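Local coordinates for protein succinylglutamate desuccinylase (Vibrio parahaemolyticus, PDB 2BCO) that probably hydrolyses N-succinylglutamate to succinate and glutamate, the zinc-dependent last step of arginine breakdown by the succinyltransferase route, at residues T53-I58 and R138-D143; V182-S187 and T235-A240; A309-N314 and L325-V330. All blocks are in the same frame, centred on the assembly; numbering follows the deposited sequence.

In the fold
The three contacts are all largely buried, but they lie in two different parts of the molecule. Contacts 1 and 2 belong to the catalytic domain, with centres 21 Å apart: the first sets the end of a helix against a sheet strand, the second packs two helices together and has a bridging water at its partly exposed margin. Neither has a direct hydrogen bond between its segments; aromatic rings lead in contact 1, while F184, F237 and the small A240 share the work in contact 2. Contact 3 lies in the barrel-sandwich hybrid domain, across the chain's centre from contact 1, and is a strand pair joined by four backbone hydrogen bonds. The F312 side chain, just past the strand, comes within about 8 Å of the zinc ion.

Contact 1. Residues T53-I58 and R138-D143; sequences TKNIII and RDFYQD
F140 and Y141, on the last turn of helix 125-141, dock on N55 and I57 of strand 55-60, a helix-on-strand contact in the mixed sheet of the catalytic domain. With CG trans to the backbone N (chi1 -174°), F140 sends its ring straight to the strand and presses an edge on the peptide group between N55 and I56. Its CE2 lies 3.6 Å from N55 C, close to the ring plane, and its CZ is 3.9 Å from I56 N, again in that plane. The N55 CB adds a contact of 3.8 Å to F140 CE2. I57 runs past this ring in the opposite direction, and its CG1 comes to 3.4 Å from F140 CD2, a tight approach.

Y141 is turned the other way about its first torsion, CG lying beside the backbone N (chi1 -72°), which swings the phenol alongside F140 to a second site on the strand. The extended I57 side chain ends on it obliquely, CD1 3.5 Å from Y141 CZ, while Y141 CE1 meets N55 O at 3.6 Å with the oxygen in the ring plane. The Y141 hydroxyl is buried but satisfied, since it donates to W150 O on the adjoining strand 149-157.

No hydrogen bond runs directly between the segments; R90 supplies a polar link, its NH1 bonding both N55 OD1 and F140 O. N55 ND2 of the side chain bonds with T148 OG1. Strand 149-157 carries the zinc ligand H155, whose side chain is about 11 Å from that of I57. A helix laid by its hydrophobic side on neighbouring parallel strands, with zinc ligands (H63 and E66) just after strand 55-60 and another (H155) on the neighbouring strand, is characteristic of the alpha/beta fold of zinc exopeptidases, the clan to which this domain belongs.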
ATOM      1  N   THR A  53     -19.393  -0.809  11.530  1.00 30.07           N
ATOM      2  CA  THR A  53     -18.050  -1.273  11.859  1.00 26.39           C
ATOM      3  C   THR A  53     -17.212  -1.401  10.587  1.00 23.81           C
ATOM      4  O   THR A  53     -17.628  -2.052   9.633  1.00 23.14           O
ATOM      5  CB  THR A  53     -18.079  -2.656  12.545  1.00 19.21           C
ATOM      6  OG1 THR A  53     -18.712  -2.551  13.828  1.00 18.36           O
ATOM      7  CG2 THR A  53     -16.664  -3.196  12.711  1.00 17.04           C
ATOM      8  N   LYS A  54     -16.033  -0.786  10.576  1.00 21.16           N
ATOM      9  CA  LYS A  54     -15.162  -0.864   9.408  1.00 18.61           C
ATOM     10  C   LYS A  54     -14.502  -2.238   9.253  1.00 18.18           C
ATOM     11  O   LYS A  54     -14.245  -2.947  10.229  1.00 16.42           O
ATOM     12  CB  LYS A  54     -14.075   0.211   9.476  1.00 22.98           C
ATOM     13  CG  LYS A  54     -14.611   1.631   9.391  1.00 26.18           C
ATOM     14  CD  LYS A  54     -13.487   2.637   9.262  1.00 26.70           C
ATOM     15  CE  LYS A  54     -14.023   4.050   9.095  1.00 29.60           C
ATOM     16  NZ  LYS A  54     -14.795   4.507  10.287  1.00 29.96           N
ATOM     17  N   ASN A  55     -14.259  -2.612   8.006  1.00 20.06           N
ATOM     18  CA  ASN A  55     -13.603  -3.870   7.692  1.00 17.03           C
ATOM     19  C   ASN A  55     -12.332  -3.465   6.977  1.00 14.79           C
ATOM     20  O   ASN A  55     -12.327  -3.186   5.782  1.00 15.01           O
ATOM     21  CB  ASN A  55     -14.510  -4.720   6.811  1.00 14.23           C
ATOM     22  CG  ASN A  55     -15.751  -5.172   7.548  1.00 14.34           C
ATOM     23  OD1 ASN A  55     -15.693  -6.069   8.387  1.00 13.73           O
ATOM     24  ND2 ASN A  55     -16.877  -4.531   7.262  1.00 14.08           N
ATOM     25  N   ILE A  56     -11.252  -3.409   7.744  1.00 15.74           N
ATOM     26  CA  ILE A  56      -9.964  -2.987   7.226  1.00 14.29           C
ATOM     27  C   ILE A  56      -8.954  -4.098   7.014  1.00 14.11           C
ATOM     28  O   ILE A  56      -8.633  -4.853   7.932  1.00 16.39           O
ATOM     29  CB  ILE A  56      -9.301  -1.967   8.170  1.00 10.74           C
ATOM     30  CG1 ILE A  56     -10.328  -0.936   8.644  1.00  9.63           C
ATOM     31  CG2 ILE A  56      -8.139  -1.293   7.457  1.00 10.67           C
ATOM     32  CD1 ILE A  56      -9.777   0.025   9.686  1.00  9.52           C
ATOM     33  N   ILE A  57      -8.451  -4.187   5.793  1.00  9.11           N
ATOM     34  CA  ILE A  57      -7.419  -5.156   5.475  1.00  8.09           C
ATOM     35  C   ILE A  57      -6.145  -4.344   5.592  1.00  7.74           C
ATOM     36  O   ILE A  57      -6.014  -3.302   4.966  1.00  7.43           O
ATOM     37  CB  ILE A  57      -7.514  -5.674   4.027  1.00 10.71           C
ATOM     38  CG1 ILE A  57      -8.777  -6.517   3.846  1.00  8.45           C
ATOM     39  CG2 ILE A  57      -6.266  -6.498   3.689  1.00  8.86           C
ATOM     40  CD1 ILE A  57      -8.960  -7.014   2.416  1.00  5.09           C
ATOM     41  N   ILE A  58      -5.217  -4.799   6.416  1.00 11.28           N
ATOM     42  CA  ILE A  58      -3.965  -4.086   6.574  1.00  8.46           C
ATOM     43  C   ILE A  58      -2.866  -5.055   6.167  1.00  9.90           C
ATOM     44  O   ILE A  58      -2.495  -5.936   6.930  1.00  9.77           O
ATOM     45  CB  ILE A  58      -3.768  -3.638   8.040  1.00 10.13           C
ATOM     46  CG1 ILE A  58      -4.961  -2.772   8.479  1.00  7.94           C
ATOM     47  CG2 ILE A  58      -2.463  -2.855   8.177  1.00 10.42           C
ATOM     48  CD1 ILE A  58      -5.055  -2.563   9.990  1.00  6.28           C
ATOM     49  N   ARG A 138     -11.611 -11.997  -0.578  1.00 15.09           N
ATOM     50  CA  ARG A 138     -12.971 -12.451  -0.791  1.00 16.26           C
ATOM     51  C   ARG A 138     -13.632 -12.864   0.524  1.00 17.76           C
ATOM     52  O   ARG A 138     -14.726 -12.394   0.844  1.00 16.75           O
ATOM     53  CB  ARG A 138     -12.979 -13.631  -1.763  1.00 21.91           C
ATOM     54  CG  ARG A 138     -14.368 -14.123  -2.148  1.00 24.12           C
ATOM     55  CD  ARG A 138     -14.285 -15.529  -2.712  1.00 21.69           C
ATOM     56  NE  ARG A 138     -13.786 -16.477  -1.716  1.00 22.94           N
ATOM     57  CZ  ARG A 138     -13.450 -17.735  -1.986  1.00 23.14           C
ATOM     58  NH1 ARG A 138     -13.556 -18.194  -3.226  1.00 23.57           N
ATOM     59  NH2 ARG A 138     -13.017 -18.539  -1.023  1.00 20.43           N
ATOM     60  N   ASP A 139     -12.964 -13.730   1.286  1.00 19.69           N
ATOM     61  CA  ASP A 139     -13.512 -14.214   2.552  1.00 18.02           C
ATOM     62  C   ASP A 139     -13.730 -13.123   3.591  1.00 17.42           C
ATOM     63  O   ASP A 139     -14.694 -13.168   4.359  1.00 17.36           O
ATOM     64  CB  ASP A 139     -12.606 -15.291   3.158  1.00 20.10           C
ATOM     65  CG  ASP A 139     -12.610 -16.583   2.356  1.00 20.81           C
ATOM     66  OD1 ASP A 139     -13.403 -16.696   1.386  1.00 19.93           O
ATOM     67  OD2 ASP A 139     -11.817 -17.490   2.703  1.00 21.46           O
ATOM     68  N   PHE A 140     -12.834 -12.148   3.622  1.00 15.40           N
ATOM     69  CA  PHE A 140     -12.938 -11.069   4.587  1.00 15.23           C
ATOM     70  C   PHE A 140     -14.054 -10.077   4.261  1.00 15.39           C
ATOM     71  O   PHE A 140     -14.765  -9.632   5.156  1.00 19.20           O
ATOM     72  CB  PHE A 140     -11.601 -10.336   4.677  1.00 14.76           C
ATOM     73  CG  PHE A 140     -11.563  -9.285   5.743  1.00 11.62           C
ATOM     74  CD1 PHE A 140     -11.605  -9.637   7.091  1.00  9.86           C
ATOM     75  CD2 PHE A 140     -11.488  -7.937   5.403  1.00  8.74           C
ATOM     76  CE1 PHE A 140     -11.566  -8.658   8.087  1.00 11.80           C
ATOM     77  CE2 PHE A 140     -11.449  -6.948   6.389  1.00  9.62           C
ATOM     78  CZ  PHE A 140     -11.489  -7.310   7.737  1.00 11.67           C
ATOM     79  N   TYR A 141     -14.207  -9.726   2.989  1.00 12.49           N
ATOM     80  CA  TYR A 141     -15.245  -8.783   2.600  1.00 15.47           C
ATOM     81  C   TYR A 141     -16.612  -9.430   2.392  1.00 17.88           C
ATOM     82  O   TYR A 141     -17.609  -8.729   2.221  1.00 17.09           O
ATOM     83  CB  TYR A 141     -14.857  -8.029   1.321  1.00 15.20           C
ATOM     84  CG  TYR A 141     -13.748  -7.012   1.503  1.00 14.54           C
ATOM     85  CD1 TYR A 141     -13.660  -6.243   2.667  1.00 14.89           C
ATOM     86  CD2 TYR A 141     -12.817  -6.778   0.491  1.00 11.51           C
ATOM     87  CE1 TYR A 141     -12.670  -5.259   2.819  1.00 15.32           C
ATOM     88  CE2 TYR A 141     -11.827  -5.797   0.627  1.00 11.80           C
ATOM     89  CZ  TYR A 141     -11.756  -5.040   1.792  1.00 15.53           C
ATOM     90  OH  TYR A 141     -10.770  -4.080   1.926  1.00 12.21           O
ATOM     91  N   GLN A 142     -16.665 -10.758   2.414  1.00 20.13           N
ATOM     92  CA  GLN A 142     -17.928 -11.461   2.211  1.00 23.38           C
ATOM     93  C   GLN A 142     -18.961 -11.019   3.248  1.00 23.06           C
ATOM     94  O   GLN A 142     -18.689 -10.996   4.451  1.00 23.08           O
ATOM     95  CB  GLN A 142     -17.727 -12.979   2.299  1.00 27.08           C
ATOM     96  CG  GLN A 142     -19.000 -13.772   2.031  1.00 30.22           C
ATOM     97  CD  GLN A 142     -18.841 -15.259   2.284  1.00 32.87           C
ATOM     98  OE1 GLN A 142     -17.981 -15.913   1.692  1.00 34.16           O
ATOM     99  NE2 GLN A 142     -19.676 -15.804   3.165  1.00 34.28           N
ATOM    100  N   ASP A 143     -20.148 -10.667   2.766  1.00 38.33           N
ATOM    101  CA  ASP A 143     -21.239 -10.220   3.632  1.00 39.19           C
ATOM    102  C   ASP A 143     -20.896  -8.970   4.442  1.00 38.08           C
ATOM    103  O   ASP A 143     -21.147  -8.905   5.647  1.00 41.18           O
ATOM    104  CB  ASP A 143     -21.673 -11.342   4.589  1.00 36.86           C
ATOM    105  CG  ASP A 143     -22.088 -12.610   3.859  1.00 39.35           C
ATOM    106  OD1 ASP A 143     -22.814 -12.517   2.847  1.00 38.29           O
ATOM    107  OD2 ASP A 143     -21.688 -13.701   4.311  1.00 43.64           O
TER

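Contact 2. Residues V182-S187 and T235-A240; sequences VDFLDS and TAFDLA
A236 meets S187 through solvent: one water donates to both backbone oxygens, 2.9 Å from A236 O and 2.8 Å from S187 O, and so ties the first turn of helix 235-245 to the C-terminal part of helix 179-188. One residue on, F237 turns its ring toward the sheet, against M218 and L220 of strand 214-220. Its CE1 lies 4.0 Å from F184 CZ, the two side chains meeting at a slant, and the F184 ring also rests on M218. These are two helices on one side of the catalytic domain's sheet, roughly antiparallel: segments 182-187 and 235-240 run at 139° with axes 9.3 Å apart at closest approach. The F237 side chain is about 13 Å from the zinc ion. A240, a turn further along, brings the backbones nearest, its CA 5.8 Å from S187 CA. The small methyl permits this, A240 CB sitting 3.8 Å from S187 C. F184, its ring carried across by a trans first torsion (chi1 174°), brings the ring edge alongside the A240 carbonyl, CE1 standing 3.6 Å from A240 O, which lies in the ring plane.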
ATOM      1  N   VAL A 182      -9.394  10.269   2.657  1.00  8.03           N
ATOM      2  CA  VAL A 182      -8.589  11.484   2.542  1.00  7.08           C
ATOM      3  C   VAL A 182      -8.293  12.058   3.921  1.00  9.29           C
ATOM      4  O   VAL A 182      -7.175  12.488   4.188  1.00 12.52           O
ATOM      5  CB  VAL A 182      -9.302  12.552   1.677  1.00 13.51           C
ATOM      6  CG1 VAL A 182      -8.581  13.894   1.784  1.00 14.11           C
ATOM      7  CG2 VAL A 182      -9.320  12.099   0.226  1.00 10.97           C
ATOM      8  N   ASP A 183      -9.292  12.067   4.798  1.00  8.26           N
ATOM      9  CA  ASP A 183      -9.077  12.556   6.156  1.00 10.72           C
ATOM     10  C   ASP A 183      -7.995  11.703   6.818  1.00  8.66           C
ATOM     11  O   ASP A 183      -7.201  12.207   7.613  1.00  7.55           O
ATOM     12  CB  ASP A 183     -10.364  12.460   6.991  1.00  8.88           C
ATOM     13  CG  ASP A 183     -11.314  13.615   6.742  1.00 13.62           C
ATOM     14  OD1 ASP A 183     -12.466  13.547   7.237  1.00 14.33           O
ATOM     15  OD2 ASP A 183     -10.914  14.588   6.059  1.00 12.68           O
ATOM     16  N   PHE A 184      -7.985  10.408   6.496  1.00 12.69           N
ATOM     17  CA  PHE A 184      -7.002   9.486   7.061  1.00  9.72           C
ATOM     18  C   PHE A 184      -5.615   9.884   6.605  1.00 11.47           C
ATOM     19  O   PHE A 184      -4.694   9.954   7.416  1.00 14.38           O
ATOM     20  CB  PHE A 184      -7.274   8.039   6.627  1.00 14.01           C
ATOM     21  CG  PHE A 184      -6.201   7.063   7.054  1.00 10.58           C
ATOM     22  CD1 PHE A 184      -5.962   6.809   8.406  1.00 12.74           C
ATOM     23  CD2 PHE A 184      -5.391   6.442   6.111  1.00 12.46           C
ATOM     24  CE1 PHE A 184      -4.932   5.941   8.806  1.00 12.96           C
ATOM     25  CE2 PHE A 184      -4.351   5.568   6.501  1.00 11.20           C
ATOM     26  CZ  PHE A 184      -4.124   5.327   7.851  1.00 12.50           C
ATOM     27  N   LEU A 185      -5.473  10.143   5.304  1.00 12.94           N
ATOM     28  CA  LEU A 185      -4.194  10.552   4.733  1.00 11.39           C
ATOM     29  C   LEU A 185      -3.663  11.776   5.470  1.00 11.13           C
ATOM     30  O   LEU A 185      -2.496  11.816   5.859  1.00 11.57           O
ATOM     31  CB  LEU A 185      -4.335  10.922   3.249  1.00 11.27           C
ATOM     32  CG  LEU A 185      -4.257   9.913   2.083  1.00 16.86           C
ATOM     33  CD1 LEU A 185      -3.026   9.026   2.227  1.00 11.90           C
ATOM     34  CD2 LEU A 185      -5.503   9.073   2.043  1.00 19.57           C
ATOM     35  N   ASP A 186      -4.528  12.775   5.644  1.00 11.85           N
ATOM     36  CA  ASP A 186      -4.145  14.015   6.299  1.00  9.36           C
ATOM     37  C   ASP A 186      -3.771  13.791   7.759  1.00  7.88           C
ATOM     38  O   ASP A 186      -2.755  14.295   8.230  1.00  8.87           O
ATOM     39  CB  ASP A 186      -5.281  15.043   6.176  1.00 10.92           C
ATOM     40  CG  ASP A 186      -5.548  15.450   4.730  1.00 12.82           C
ATOM     41  OD1 ASP A 186      -6.581  16.091   4.466  1.00 13.76           O
ATOM     42  OD2 ASP A 186      -4.720  15.133   3.852  1.00 14.96           O
ATOM     43  N   SER A 187      -4.580  13.021   8.471  1.00  8.89           N
ATOM     44  CA  SER A 187      -4.285  12.751   9.870  1.00 12.78           C
ATOM     45  C   SER A 187      -2.983  11.976  10.014  1.00 13.41           C
ATOM     46  O   SER A 187      -2.249  12.180  10.980  1.00 15.74           O
ATOM     47  CB  SER A 187      -5.425  11.963  10.522  1.00 10.29           C
ATOM     48  OG  SER A 187      -6.589  12.764  10.618  1.00 13.62           O
ATOM     49  N   THR A 235       5.874   7.791  13.055  1.00 10.77           N
ATOM     50  CA  THR A 235       5.027   7.973  14.221  1.00 11.86           C
ATOM     51  C   THR A 235       3.639   8.548  13.900  1.00 10.97           C
ATOM     52  O   THR A 235       2.628   8.049  14.391  1.00 12.70           O
ATOM     53  CB  THR A 235       5.728   8.880  15.259  1.00 23.21           C
ATOM     54  OG1 THR A 235       6.961   8.264  15.654  1.00 28.08           O
ATOM     55  CG2 THR A 235       4.845   9.102  16.486  1.00 20.12           C
ATOM     56  N   ALA A 236       3.584   9.592  13.083  1.00 12.51           N
ATOM     57  CA  ALA A 236       2.304  10.206  12.737  1.00 11.92           C
ATOM     58  C   ALA A 236       1.400   9.203  12.015  1.00 11.14           C
ATOM     59  O   ALA A 236       0.209   9.104  12.296  1.00 11.31           O
ATOM     60  CB  ALA A 236       2.535  11.443  11.866  1.00  8.11           C
ATOM     61  N   PHE A 237       1.968   8.460  11.079  1.00  8.26           N
ATOM     62  CA  PHE A 237       1.175   7.474  10.377  1.00  9.50           C
ATOM     63  C   PHE A 237       0.645   6.400  11.329  1.00  9.24           C
ATOM     64  O   PHE A 237      -0.536   6.048  11.291  1.00 12.75           O
ATOM     65  CB  PHE A 237       2.001   6.786   9.283  1.00  5.57           C
ATOM     66  CG  PHE A 237       1.392   5.507   8.802  1.00  6.88           C
ATOM     67  CD1 PHE A 237       0.373   5.517   7.864  1.00  5.31           C
ATOM     68  CD2 PHE A 237       1.803   4.283   9.333  1.00  8.49           C
ATOM     69  CE1 PHE A 237      -0.232   4.332   7.459  1.00  5.88           C
ATOM     70  CE2 PHE A 237       1.203   3.093   8.936  1.00  5.45           C
ATOM     71  CZ  PHE A 237       0.183   3.121   7.996  1.00  5.79           C
ATOM     72  N   ASP A 238       1.535   5.857  12.153  1.00  2.53           N
ATOM     73  CA  ASP A 238       1.176   4.796  13.087  1.00  5.86           C
ATOM     74  C   ASP A 238       0.058   5.178  14.053  1.00  7.22           C
ATOM     75  O   ASP A 238      -0.794   4.349  14.384  1.00  9.75           O
ATOM     76  CB  ASP A 238       2.418   4.362  13.873  1.00 16.09           C
ATOM     77  CG  ASP A 238       2.128   3.253  14.860  1.00 16.71           C
ATOM     78  OD1 ASP A 238       1.739   2.153  14.435  1.00 23.66           O
ATOM     79  OD2 ASP A 238       2.289   3.483  16.072  1.00 23.51           O
ATOM     80  N   LEU A 239       0.077   6.431  14.503  1.00  9.92           N
ATOM     81  CA  LEU A 239      -0.925   6.954  15.426  1.00 11.63           C
ATOM     82  C   LEU A 239      -2.253   7.080  14.683  1.00 10.38           C
ATOM     83  O   LEU A 239      -3.313   6.753  15.214  1.00 11.54           O
ATOM     84  CB  LEU A 239      -0.480   8.324  15.939  1.00 24.64           C
ATOM     85  CG  LEU A 239      -0.976   8.802  17.306  1.00 29.65           C
ATOM     86  CD1 LEU A 239      -0.348  10.156  17.617  1.00 28.55           C
ATOM     87  CD2 LEU A 239      -2.481   8.910  17.317  1.00 28.77           C
ATOM     88  N   ALA A 240      -2.185   7.562  13.448  1.00 15.53           N
ATOM     89  CA  ALA A 240      -3.386   7.711  12.637  1.00 16.04           C
ATOM     90  C   ALA A 240      -3.966   6.316  12.380  1.00 16.24           C
ATOM     91  O   ALA A 240      -5.178   6.133  12.403  1.00 19.38           O
ATOM     92  CB  ALA A 240      -3.054   8.407  11.318  1.00  3.15           C
TER
HETATM   93  O   HOH W   1      -1.228  11.354  13.425  1.00 12.88           O

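Contact 3. Residues A309-N314 and L325-V330; sequences AIVFPN and LMVCEV
A309 and V327 open a short antiparallel pairing in the barrel-sandwich hybrid domain, a beta hairpin of strands 309-311 and 322-335. They form a hydrogen-bonded pair: V327 N donates to A309 O at 2.8 Å in a nearly straight bond (166°), and A309 N donates to V327 O at the same length, more bent at 140°. Two residues on, the second such pair repeats the exchange, V311 N reaching L325 O at 2.8 Å and L325 N reaching V311 O at 3.1 Å. The V311 donor is tilted from the carbonyl plane of L325, whereas the other three lie in the plane of their acceptors.

A309 O and L325 O each receive a further CA-H...O contact, from M326 and I310 respectively. Those two residues form the non-hydrogen-bonded pair between, and their backbone polar groups turn outward: I310 bonds with T285 and M326 with R264, so strands on both flanks extend the sheet. On their face, the bent chain of M326, present as selenomethionine, folds SE back to 4.0 Å from I310 CB. The opposite face carries V311 and V327, crossing nearly at right angles with their CG2 atoms 3.6 Å apart.

Just past the strand, F312 takes a left-handed backbone conformation, and its N-H is taken by N283 OD1. The F312 side chain comes about 5 Å from that of E219, the predicted active-site residue. Its ring lies beside L325, CD2 of which meets the edge at CD1, while V311 CG1 sits 3.4 Å above the plane, over the ring centre.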
ATOM      1  N   ALA A 309       6.728  15.993 -12.800  1.00 23.06           N
ATOM      2  CA  ALA A 309       7.734  15.333 -11.985  1.00 18.78           C
ATOM      3  C   ALA A 309       7.663  13.877 -12.381  1.00 15.13           C
ATOM      4  O   ALA A 309       6.609  13.390 -12.772  1.00 14.80           O
ATOM      5  CB  ALA A 309       7.422  15.502 -10.499  1.00 12.47           C
ATOM      6  N   ILE A 310       8.779  13.173 -12.288  1.00 14.48           N
ATOM      7  CA  ILE A 310       8.779  11.773 -12.657  1.00 12.47           C
ATOM      8  C   ILE A 310       8.604  10.896 -11.423  1.00 12.36           C
ATOM      9  O   ILE A 310       9.166  11.188 -10.373  1.00 10.68           O
ATOM     10  CB  ILE A 310      10.084  11.416 -13.408  1.00 22.55           C
ATOM     11  CG1 ILE A 310       9.970  10.020 -14.013  1.00 23.53           C
ATOM     12  CG2 ILE A 310      11.282  11.511 -12.472  1.00 20.17           C
ATOM     13  CD1 ILE A 310      10.973   9.781 -15.121  1.00 25.62           C
ATOM     14  N   VAL A 311       7.811   9.834 -11.552  1.00 16.66           N
ATOM     15  CA  VAL A 311       7.559   8.903 -10.447  1.00 16.91           C
ATOM     16  C   VAL A 311       7.689   7.445 -10.910  1.00 17.55           C
ATOM     17  O   VAL A 311       7.230   7.092 -11.996  1.00 17.83           O
ATOM     18  CB  VAL A 311       6.131   9.111  -9.863  1.00 16.85           C
ATOM     19  CG1 VAL A 311       5.871   8.119  -8.756  1.00 17.60           C
ATOM     20  CG2 VAL A 311       5.979  10.521  -9.333  1.00 15.61           C
ATOM     21  N   PHE A 312       8.308   6.599 -10.089  1.00 23.38           N
ATOM     22  CA  PHE A 312       8.476   5.178 -10.436  1.00 24.49           C
ATOM     23  C   PHE A 312       9.232   4.972 -11.750  1.00 26.16           C
ATOM     24  O   PHE A 312       8.707   4.378 -12.688  1.00 29.42           O
ATOM     25  CB  PHE A 312       7.111   4.478 -10.561  1.00 16.86           C
ATOM     26  CG  PHE A 312       6.238   4.596  -9.342  1.00 17.66           C
ATOM     27  CD1 PHE A 312       4.893   4.929  -9.466  1.00 18.33           C
ATOM     28  CD2 PHE A 312       6.755   4.374  -8.068  1.00 18.31           C
ATOM     29  CE1 PHE A 312       4.067   5.024  -8.337  1.00 22.72           C
ATOM     30  CE2 PHE A 312       5.942   4.465  -6.930  1.00 19.36           C
ATOM     31  CZ  PHE A 312       4.598   4.796  -7.062  1.00 21.41           C
ATOM     32  N   PRO A 313      10.471   5.470 -11.846  1.00 22.53           N
ATOM     33  CA  PRO A 313      11.212   5.274 -13.099  1.00 23.46           C
ATOM     34  C   PRO A 313      11.819   3.873 -13.125  1.00 24.12           C
ATOM     35  O   PRO A 313      12.278   3.380 -12.100  1.00 22.40           O
ATOM     36  CB  PRO A 313      12.308   6.341 -13.038  1.00 18.69           C
ATOM     37  CG  PRO A 313      11.834   7.311 -11.983  1.00 21.47           C
ATOM     38  CD  PRO A 313      11.160   6.430 -10.973  1.00 19.74           C
ATOM     39  N   ASN A 314      11.824   3.237 -14.289  1.00 31.43           N
ATOM     40  CA  ASN A 314      12.398   1.896 -14.417  1.00 34.63           C
ATOM     41  C   ASN A 314      12.825   1.655 -15.862  1.00 35.06           C
ATOM     42  O   ASN A 314      11.987   1.407 -16.729  1.00 35.83           O
ATOM     43  CB  ASN A 314      11.378   0.835 -13.992  1.00 37.79           C
ATOM     44  CG  ASN A 314      12.011  -0.524 -13.762  1.00 38.27           C
ATOM     45  OD1 ASN A 314      12.856  -0.972 -14.545  1.00 36.56           O
ATOM     46  ND2 ASN A 314      11.599  -1.192 -12.692  1.00 35.60           N
ATOM     47  N   LEU A 325       6.056   7.432 -14.797  1.00 24.55           N
ATOM     48  CA  LEU A 325       4.843   8.210 -14.636  1.00 22.75           C
ATOM     49  C   LEU A 325       5.286   9.657 -14.541  1.00 21.55           C
ATOM     50  O   LEU A 325       6.294   9.957 -13.914  1.00 23.14           O
ATOM     51  CB  LEU A 325       4.133   7.803 -13.346  1.00 12.86           C
ATOM     52  CG  LEU A 325       2.699   7.258 -13.391  1.00 15.94           C
ATOM     53  CD1 LEU A 325       2.372   6.642 -14.741  1.00 12.38           C
ATOM     54  CD2 LEU A 325       2.546   6.224 -12.281  1.00 11.34           C
HETATM   55  N   MSE A 326       4.572  10.548 -15.206  1.00 20.86           N
HETATM   56  CA  MSE A 326       4.879  11.969 -15.127  1.00 19.60           C
HETATM   57  C   MSE A 326       3.653  12.515 -14.417  1.00 18.24           C
HETATM   58  O   MSE A 326       2.529  12.339 -14.880  1.00 16.05           O
HETATM   59  CB  MSE A 326       5.010  12.586 -16.520  1.00 28.03           C
HETATM   60  CG  MSE A 326       6.174  12.062 -17.344  1.00 32.56           C
HETATM   61 SE   MSE A 326       7.876  12.459 -16.542  1.00 41.29          SE
HETATM   62  CE  MSE A 326       8.186  14.196 -17.350  1.00 38.01           C
ATOM     63  N   VAL A 327       3.869  13.155 -13.280  1.00 18.90           N
ATOM     64  CA  VAL A 327       2.761  13.682 -12.503  1.00 19.99           C
ATOM     65  C   VAL A 327       2.892  15.167 -12.225  1.00 21.12           C
ATOM     66  O   VAL A 327       3.951  15.758 -12.443  1.00 22.39           O
ATOM     67  CB  VAL A 327       2.658  12.940 -11.170  1.00 17.65           C
ATOM     68  CG1 VAL A 327       2.584  11.442 -11.432  1.00 19.64           C
ATOM     69  CG2 VAL A 327       3.867  13.265 -10.299  1.00 16.11           C
ATOM     70  N   CYS A 328       1.806  15.759 -11.744  1.00 13.55           N
ATOM     71  CA  CYS A 328       1.776  17.175 -11.420  1.00 14.32           C
ATOM     72  C   CYS A 328       0.649  17.425 -10.437  1.00 13.70           C
ATOM     73  O   CYS A 328      -0.359  16.712 -10.448  1.00 12.89           O
ATOM     74  CB  CYS A 328       1.549  18.010 -12.683  1.00 24.02           C
ATOM     75  SG  CYS A 328       0.004  17.653 -13.566  1.00 31.24           S
ATOM     76  N   GLU A 329       0.818  18.422  -9.580  1.00 20.50           N
ATOM     77  CA  GLU A 329      -0.220  18.746  -8.610  1.00 23.28           C
ATOM     78  C   GLU A 329      -1.532  18.986  -9.351  1.00 23.94           C
ATOM     79  O   GLU A 329      -1.544  19.421 -10.507  1.00 21.65           O
ATOM     80  CB  GLU A 329       0.138  20.006  -7.815  1.00 24.01           C
ATOM     81  CG  GLU A 329       1.390  19.883  -6.969  1.00 28.60           C
ATOM     82  CD  GLU A 329       1.460  20.942  -5.879  1.00 31.17           C
ATOM     83  OE1 GLU A 329       2.519  21.057  -5.226  1.00 31.96           O
ATOM     84  OE2 GLU A 329       0.454  21.653  -5.672  1.00 30.25           O
ATOM     85  N   VAL A 330      -2.644  18.701  -8.693  1.00 19.21           N
ATOM     86  CA  VAL A 330      -3.906  18.932  -9.348  1.00 19.38           C
ATOM     87  C   VAL A 330      -4.921  19.654  -8.472  1.00 18.96           C
ATOM     88  O   VAL A 330      -4.889  19.560  -7.239  1.00 17.97           O
ATOM     89  CB  VAL A 330      -4.503  17.624  -9.872  1.00 35.50           C
ATOM     90  CG1 VAL A 330      -4.965  16.751  -8.732  1.00 35.66           C
ATOM     91  CG2 VAL A 330      -5.636  17.947 -10.838  1.00 43.04           C
TER